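PDB 3IQ1: DPS family protein from Vibrio cholerae O1 biovar El Tor, which probably binds and oxidises iron, as a twelve-subunit member of the Dps family of ferritin-like proteins. Local coordinates for residues B[30-33]-B[34-38]; B[62-65]-B[66-69]; B[53-56]-B[57-61]. All coordinates share one frame; numbering follows the deposited sequence.

All three interactions are local contacts between successive turns of a helix in a ferritin-like bundle. Interaction 1 lies on helix 13-43, and interactions 2 and 3 lie on helix 49-76, the next helix in the chain. Interaction 1 is fully buried. Its polar side chains bond to the backbone or to neighbouring parts of the fold. Interactions 2 and 3 are partly buried and carry charged groups and a bridging water each. Interaction 3 holds its own salt bridge, K55 to E58, whereas K66 and D68 of interaction 2 pair with E146 of helix 134-158 and with R38 of a neighbouring subunit. Interaction 1 touches both others: Q31 meets I67, and T37 packs on Y60.

Interaction 1 (B[30-33]-B[34-38]); sequences YQVF and YMNTR
T37 and F33 make the polar side-chain contact of this helical segment. T37 OG1 donates to F33 O at 2.8 Å, and T37 N donates to the same oxygen at 2.9 Å. The two donors reach F33 O from opposite faces of its carbonyl plane. The T37 chi1 of -52° sets OG1 beside its own backbone N and turns it back to the preceding turn. Its buried hydroxyl is thus satisfied within the helix. The amide of N36 is held at both ends: ND2 donates to K95 O, and OD1 accepts from H97 N.

The other backbone bonds are regular i to i+4 pairs. Y34 N meets Y30 O, M35 N meets Q31 O, and N36 N meets V32 O at 2.9 Å.

Van der Waals contact is modest. V32 and N36 lie alongside each other and point the same way, with V32 CG1 4.1 Å from N36 ND2. The Y34 ring has R38 CG over one face, 3.6 Å above its plane and toward the rim.

This part of helix 13-43 is buried in the ferritin-like bundle. F33 packs edge-to-face on F114 of helix 103-131, and Y30, Q31 and Y34 touch helix 49-76.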
loop_
_atom_site.group_PDB
_atom_site.type_symbol
_atom_site.label_atom_id
_atom_site.label_comp_id
_atom_site.label_asym_id
_atom_site.label_seq_id
_atom_site.Cartn_x
_atom_site.Cartn_y
_atom_site.Cartn_z
ATOM N N TYR B 30 14.277 -32.160 -1.621
ATOM C CA TYR B 30 13.492 -30.975 -1.930
ATOM C C TYR B 30 13.471 -30.628 -3.392
ATOM O O TYR B 30 12.436 -30.200 -3.932
ATOM C CB TYR B 30 13.936 -29.751 -1.135
ATOM C CG TYR B 30 13.278 -29.527 0.186
ATOM C CD1 TYR B 30 13.781 -30.069 1.356
ATOM C CD2 TYR B 30 12.150 -28.762 0.283
ATOM C CE1 TYR B 30 13.183 -29.857 2.561
ATOM C CE2 TYR B 30 11.553 -28.530 1.537
ATOM C CZ TYR B 30 12.048 -29.090 2.641
ATOM O OH TYR B 30 11.407 -28.860 3.851
ATOM N N GLN B 31 14.615 -30.733 -4.033
ATOM C CA GLN B 31 14.789 -30.242 -5.395
ATOM C C GLN B 31 13.984 -31.154 -6.345
ATOM O O GLN B 31 13.224 -30.648 -7.195
ATOM C CB GLN B 31 16.277 -30.162 -5.732
ATOM C CG GLN B 31 16.977 -28.969 -5.091
ATOM C CD GLN B 31 16.761 -27.651 -5.819
ATOM O OE1 GLN B 31 15.648 -27.383 -6.300
ATOM N NE2 GLN B 31 17.782 -26.777 -5.816
ATOM N N VAL B 32 14.126 -32.481 -6.193
ATOM C CA VAL B 32 13.320 -33.405 -6.985
ATOM C C VAL B 32 11.832 -33.236 -6.717
ATOM O O VAL B 32 11.021 -33.199 -7.652
ATOM C CB VAL B 32 13.760 -34.860 -6.794
ATOM C CG1 VAL B 32 12.850 -35.848 -7.613
ATOM C CG2 VAL B 32 15.226 -35.064 -7.239
ATOM N N PHE B 33 11.464 -33.023 -5.467
ATOM C CA PHE B 33 10.076 -32.846 -5.115
ATOM C C PHE B 33 9.505 -31.545 -5.709
ATOM O O PHE B 33 8.351 -31.519 -6.172
ATOM C CB PHE B 33 10.003 -32.849 -3.594
ATOM C CG PHE B 33 8.604 -32.939 -3.007
ATOM C CD1 PHE B 33 7.697 -33.927 -3.386
ATOM C CD2 PHE B 33 8.263 -32.110 -1.971
ATOM C CE1 PHE B 33 6.471 -34.055 -2.800
ATOM C CE2 PHE B 33 7.000 -32.226 -1.358
ATOM C CZ PHE B 33 6.104 -33.219 -1.771
ATOM N N TYR B 34 10.283 -30.460 -5.636
ATOM C CA TYR B 34 9.882 -29.220 -6.226
ATOM C C TYR B 34 9.581 -29.409 -7.732
ATOM O O TYR B 34 8.549 -28.928 -8.249
ATOM C CB TYR B 34 10.964 -28.171 -6.023
ATOM C CG TYR B 34 10.753 -26.914 -6.831
ATOM C CD1 TYR B 34 9.978 -25.867 -6.328
ATOM C CD2 TYR B 34 11.353 -26.751 -8.068
ATOM C CE1 TYR B 34 9.808 -24.694 -7.055
ATOM C CE2 TYR B 34 11.158 -25.590 -8.807
ATOM C CZ TYR B 34 10.370 -24.574 -8.294
ATOM O OH TYR B 34 10.146 -23.405 -8.997
HETATM N N MSE B 35 10.463 -30.128 -8.405
HETATM C CA MSE B 35 10.350 -30.361 -9.829
HETATM C C MSE B 35 9.074 -31.144 -10.084
HETATM O O MSE B 35 8.307 -30.805 -10.995
HETATM C CB MSE B 35 11.589 -31.086 -10.412
HETATM C CG MSE B 35 11.636 -31.223 -11.910
HETATM SE SE MSE B 35 11.860 -29.428 -12.672
HETATM C CE MSE B 35 10.188 -29.289 -13.373
ATOM N N ASN B 36 8.844 -32.202 -9.304
ATOM C CA ASN B 36 7.596 -32.953 -9.438
ATOM C C ASN B 36 6.351 -32.082 -9.287
ATOM O O ASN B 36 5.367 -32.229 -10.025
ATOM C CB ASN B 36 7.526 -34.106 -8.422
ATOM C CG ASN B 36 8.530 -35.214 -8.683
ATOM O OD1 ASN B 36 9.134 -35.281 -9.731
ATOM N ND2 ASN B 36 8.744 -36.076 -7.667
ATOM N N THR B 37 6.387 -31.159 -8.318
ATOM C CA THR B 37 5.280 -30.277 -8.015
ATOM C C THR B 37 5.064 -29.252 -9.138
ATOM O O THR B 37 3.904 -28.914 -9.454
ATOM C CB THR B 37 5.469 -29.587 -6.653
ATOM O OG1 THR B 37 5.726 -30.596 -5.681
ATOM C CG2 THR B 37 4.210 -28.793 -6.245
ATOM N N ARG B 38 6.156 -28.779 -9.774
ATOM C CA ARG B 38 6.024 -27.947 -10.937
ATOM C C ARG B 38 5.282 -28.721 -12.034
ATOM O O ARG B 38 4.372 -28.173 -12.682
ATOM C CB ARG B 38 7.386 -27.478 -11.408
ATOM C CG ARG B 38 8.007 -26.488 -10.451
ATOM C CD ARG B 38 7.574 -25.137 -10.749
ATOM N NE ARG B 38 8.440 -24.473 -11.741
ATOM C CZ ARG B 38 8.240 -23.239 -12.146
ATOM N NH1 ARG B 38 7.202 -22.573 -11.704
ATOM N NH2 ARG B 38 9.081 -22.638 -12.991
#

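Interaction 2 (B[62-65]-B[66-69]); sequences DLQL and KIDE
K66 and D62 meet through backbone and water. K66 N donates to D62 O at 3.2 Å. A water donates to the same D62 O at 2.9 Å and accepts from K66 NZ at 2.8 Å. The ammonium has a second partner, a salt bridge to E146. With chi1 at -71°, K66 CG lies beside its own backbone N and passes D62 O at 3.6 Å. The chain then runs extended and bends at its last torsion.

The remaining main-chain acceptors are each met four residues on. L63 O takes I67 N at 2.8 Å. Q64 O takes D68 N, and L65 O takes E69 N.

D68 OD1 sits 3.0 Å from Q64 O. Both are acceptors, so this close approach is no bond. D68 OD1 has its partner in R38 NH2 of a neighbouring subunit, a salt bridge. The nearby positive charge probably makes the approach of the two oxygens less unfavourable. Q64 NE2 makes a weak hydrogen bond to Y34 OH of that same subunit.

This part of helix 49-76 lies between two other helices of its chain. L63, Q64, K66 and I67 touch helix 13-43, while K66 and E69 touch helix 134-158.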
loop_
_atom_site.group_PDB
_atom_site.type_symbol
_atom_site.label_atom_id
_atom_site.label_comp_id
_atom_site.label_asym_id
_atom_site.label_seq_id
_atom_site.Cartn_x
_atom_site.Cartn_y
_atom_site.Cartn_z
ATOM N N ASP B 62 6.344 -22.252 -1.697
ATOM C CA ASP B 62 6.763 -22.474 -0.296
ATOM C C ASP B 62 7.999 -23.422 -0.283
ATOM O O ASP B 62 8.961 -23.194 0.447
ATOM C CB ASP B 62 5.584 -23.015 0.528
ATOM C CG ASP B 62 4.530 -21.934 0.876
ATOM O OD1 ASP B 62 4.883 -20.707 0.851
ATOM O OD2 ASP B 62 3.351 -22.271 1.198
ATOM N N LEU B 63 8.021 -24.454 -1.147
ATOM C CA LEU B 63 9.210 -25.322 -1.229
ATOM C C LEU B 63 10.456 -24.569 -1.657
ATOM O O LEU B 63 11.555 -24.820 -1.147
ATOM C CB LEU B 63 8.967 -26.494 -2.192
ATOM C CG LEU B 63 7.951 -27.617 -1.874
ATOM C CD1 LEU B 63 7.778 -28.606 -3.033
ATOM C CD2 LEU B 63 8.390 -28.357 -0.566
ATOM N N GLN B 64 10.269 -23.607 -2.573
ATOM C CA GLN B 64 11.379 -22.838 -3.109
ATOM C C GLN B 64 11.978 -21.989 -1.993
ATOM O O GLN B 64 13.214 -21.922 -1.887
ATOM C CB GLN B 64 10.946 -21.950 -4.264
ATOM C CG GLN B 64 12.138 -21.188 -4.809
ATOM C CD GLN B 64 12.723 -21.874 -6.010
ATOM O OE1 GLN B 64 12.884 -23.095 -6.052
ATOM N NE2 GLN B 64 13.012 -21.081 -7.036
ATOM N N LEU B 65 11.124 -21.413 -1.161
ATOM C CA LEU B 65 11.605 -20.648 0.011
ATOM C C LEU B 65 12.499 -21.545 0.887
ATOM O O LEU B 65 13.564 -21.126 1.353
ATOM C CB LEU B 65 10.447 -20.065 0.870
ATOM C CG LEU B 65 9.602 -18.958 0.193
ATOM C CD1 LEU B 65 8.383 -18.521 1.011
ATOM C CD2 LEU B 65 10.471 -17.770 -0.068
ATOM N N LYS B 66 12.053 -22.768 1.104
ATOM C CA LYS B 66 12.770 -23.724 1.976
ATOM C C LYS B 66 14.058 -24.162 1.373
ATOM O O LYS B 66 15.045 -24.295 2.079
ATOM C CB LYS B 66 11.873 -24.895 2.339
ATOM C CG LYS B 66 10.755 -24.470 3.329
ATOM C CD LYS B 66 9.900 -25.602 3.872
ATOM C CE LYS B 66 8.919 -25.196 4.958
ATOM N NZ LYS B 66 7.749 -24.377 4.425
ATOM N N ILE B 67 14.090 -24.376 0.061
ATOM C CA ILE B 67 15.287 -24.731 -0.654
ATOM C C ILE B 67 16.360 -23.650 -0.482
ATOM O O ILE B 67 17.525 -23.953 -0.188
ATOM C CB ILE B 67 15.006 -24.959 -2.141
ATOM C CG1 ILE B 67 14.331 -26.322 -2.334
ATOM C CG2 ILE B 67 16.283 -24.932 -2.900
ATOM C CD1 ILE B 67 13.639 -26.463 -3.717
ATOM N N ASP B 68 15.919 -22.400 -0.592
ATOM C CA ASP B 68 16.820 -21.231 -0.441
ATOM C C ASP B 68 17.455 -21.246 0.973
ATOM O O ASP B 68 18.682 -21.158 1.127
ATOM C CB ASP B 68 16.031 -19.921 -0.601
ATOM C CG ASP B 68 15.340 -19.756 -1.981
ATOM O OD1 ASP B 68 15.644 -20.549 -2.890
ATOM O OD2 ASP B 68 14.510 -18.790 -2.162
ATOM N N GLU B 69 16.613 -21.414 1.971
ATOM C CA GLU B 69 17.021 -21.368 3.383
ATOM C C GLU B 69 17.912 -22.561 3.741
ATOM O O GLU B 69 18.810 -22.456 4.530
ATOM C CB GLU B 69 15.834 -21.172 4.358
ATOM C CG GLU B 69 16.198 -20.624 5.802
ATOM C CD GLU B 69 14.999 -20.139 6.669
ATOM O OE1 GLU B 69 15.222 -19.683 7.809
ATOM O OE2 GLU B 69 13.844 -20.194 6.220
HETATM O O HOH W 1 8.072 -22.016 2.925
#

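Interaction 3 (B[53-56]-B[57-61]); sequences HAKF and EEIYT
These turns belong to helix 49-76 of the ferritin-like bundle, in a region predicted to form a coiled coil. An i to i+3 salt bridge marks them: K55 NZ donates to E58 OE1 at 2.9 Å. The two side chains lie alongside and point the same way. The ammonium meets OE1 from above the carboxylate plane, 39° out of it. K55 reaches there by two bends, at chi2 and chi3, which turn its chain forward along the helix to E58. The same fold lays K55 CD against I59 CD1 at 4.0 Å. K55 also makes a cation-pi contact with F50 of a neighbouring subunit.

The backbone bonds run from i+4 to i: E57 N to H53 O, E58 N to A54 O, I59 N to K55 O, and Y60 N to F56 O at 2.9 Å. A water donates to A54 O at 2.7 Å and more distantly to E57 OE1.

F56 and I59 face inward, onto L110 of helix 103-131. Y60 turns against helix 13-43, where its ring packs edge-to-face with H41. Its chi1 of 73° puts the ring between the backbone N and the carbonyl carbon, back over its own helix. E57 CA lies 3.5 Å from the plane of the Y60 ring, under one face but toward the rim, and Y60 CD1 comes within 3.2 Å of F56 O.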
loop_
_atom_site.group_PDB
_atom_site.type_symbol
_atom_site.label_atom_id
_atom_site.label_comp_id
_atom_site.label_asym_id
_atom_site.label_seq_id
_atom_site.Cartn_x
_atom_site.Cartn_y
_atom_site.Cartn_z
ATOM N N HIS B 53 -4.187 -26.026 -10.045
ATOM C CA HIS B 53 -3.139 -25.226 -10.718
ATOM C C HIS B 53 -2.658 -24.193 -9.703
ATOM O O HIS B 53 -1.446 -24.033 -9.500
ATOM C CB HIS B 53 -3.724 -24.599 -11.985
ATOM C CG HIS B 53 -2.761 -23.874 -12.878
ATOM N ND1 HIS B 53 -1.795 -24.515 -13.637
ATOM C CD2 HIS B 53 -2.656 -22.559 -13.177
ATOM C CE1 HIS B 53 -1.123 -23.616 -14.335
ATOM N NE2 HIS B 53 -1.605 -22.422 -14.065
ATOM N N ALA B 54 -3.600 -23.581 -9.004
ATOM C CA ALA B 54 -3.260 -22.570 -8.013
ATOM C C ALA B 54 -2.647 -23.193 -6.737
ATOM O O ALA B 54 -1.637 -22.674 -6.218
ATOM C CB ALA B 54 -4.471 -21.698 -7.645
ATOM N N LYS B 55 -3.219 -24.300 -6.254
ATOM C CA LYS B 55 -2.686 -24.957 -5.044
ATOM C C LYS B 55 -1.263 -25.463 -5.206
ATOM O O LYS B 55 -0.425 -25.267 -4.329
ATOM C CB LYS B 55 -3.619 -26.069 -4.575
ATOM C CG LYS B 55 -3.238 -26.782 -3.277
ATOM C CD LYS B 55 -2.989 -25.893 -2.077
ATOM C CE LYS B 55 -4.219 -25.078 -1.738
ATOM N NZ LYS B 55 -4.057 -24.370 -0.392
ATOM N N PHE B 56 -0.997 -26.104 -6.334
ATOM C CA PHE B 56 0.336 -26.636 -6.618
ATOM C C PHE B 56 1.348 -25.496 -6.689
ATOM O O PHE B 56 2.479 -25.654 -6.230
ATOM C CB PHE B 56 0.349 -27.498 -7.862
ATOM C CG PHE B 56 -0.445 -28.782 -7.730
ATOM C CD1 PHE B 56 -0.429 -29.532 -6.566
ATOM C CD2 PHE B 56 -1.151 -29.260 -8.787
ATOM C CE1 PHE B 56 -1.179 -30.715 -6.485
ATOM C CE2 PHE B 56 -1.856 -30.413 -8.722
ATOM C CZ PHE B 56 -1.889 -31.141 -7.562
ATOM N N GLU B 57 0.972 -24.369 -7.293
ATOM C CA GLU B 57 1.842 -23.200 -7.290
ATOM C C GLU B 57 2.136 -22.682 -5.873
ATOM O O GLU B 57 3.285 -22.364 -5.553
ATOM C CB GLU B 57 1.270 -22.090 -8.186
ATOM C CG GLU B 57 2.105 -20.864 -8.239
ATOM C CD GLU B 57 1.481 -19.745 -9.075
ATOM O OE1 GLU B 57 0.250 -19.525 -9.005
ATOM O OE2 GLU B 57 2.253 -19.019 -9.704
ATOM N N GLU B 58 1.121 -22.619 -5.016
ATOM C CA GLU B 58 1.339 -22.239 -3.623
ATOM C C GLU B 58 2.368 -23.168 -2.981
ATOM O O GLU B 58 3.284 -22.722 -2.295
ATOM C CB GLU B 58 0.010 -22.307 -2.882
ATOM C CG GLU B 58 0.113 -22.002 -1.464
ATOM C CD GLU B 58 -1.196 -22.220 -0.728
ATOM O OE1 GLU B 58 -2.235 -22.330 -1.392
ATOM O OE2 GLU B 58 -1.155 -22.227 0.514
ATOM N N ILE B 59 2.192 -24.449 -3.216
ATOM C CA ILE B 59 3.029 -25.471 -2.599
ATOM C C ILE B 59 4.478 -25.389 -3.103
ATOM O O ILE B 59 5.404 -25.339 -2.285
ATOM C CB ILE B 59 2.445 -26.851 -2.753
ATOM C CG1 ILE B 59 1.181 -26.902 -1.843
ATOM C CG2 ILE B 59 3.505 -27.893 -2.395
ATOM C CD1 ILE B 59 0.343 -28.130 -1.962
ATOM N N TYR B 60 4.688 -25.317 -4.426
ATOM C CA TYR B 60 6.072 -25.199 -4.898
ATOM C C TYR B 60 6.768 -23.862 -4.575
ATOM O O TYR B 60 7.995 -23.833 -4.392
ATOM C CB TYR B 60 6.251 -25.595 -6.368
ATOM C CG TYR B 60 5.738 -24.684 -7.447
ATOM C CD1 TYR B 60 4.822 -25.145 -8.349
ATOM C CD2 TYR B 60 6.242 -23.424 -7.615
ATOM C CE1 TYR B 60 4.383 -24.350 -9.372
ATOM C CE2 TYR B 60 5.810 -22.597 -8.656
ATOM C CZ TYR B 60 4.899 -23.086 -9.532
ATOM O OH TYR B 60 4.471 -22.278 -10.587
ATOM N N THR B 61 5.992 -22.791 -4.404
ATOM C CA THR B 61 6.509 -21.493 -3.999
ATOM C C THR B 61 7.086 -21.600 -2.577
ATOM O O THR B 61 8.169 -21.060 -2.292
ATOM C CB THR B 61 5.414 -20.434 -4.120
ATOM O OG1 THR B 61 5.067 -20.307 -5.506
ATOM C CG2 THR B 61 5.917 -19.095 -3.644
HETATM O O HOH W 2 -1.246 -20.036 -6.156
#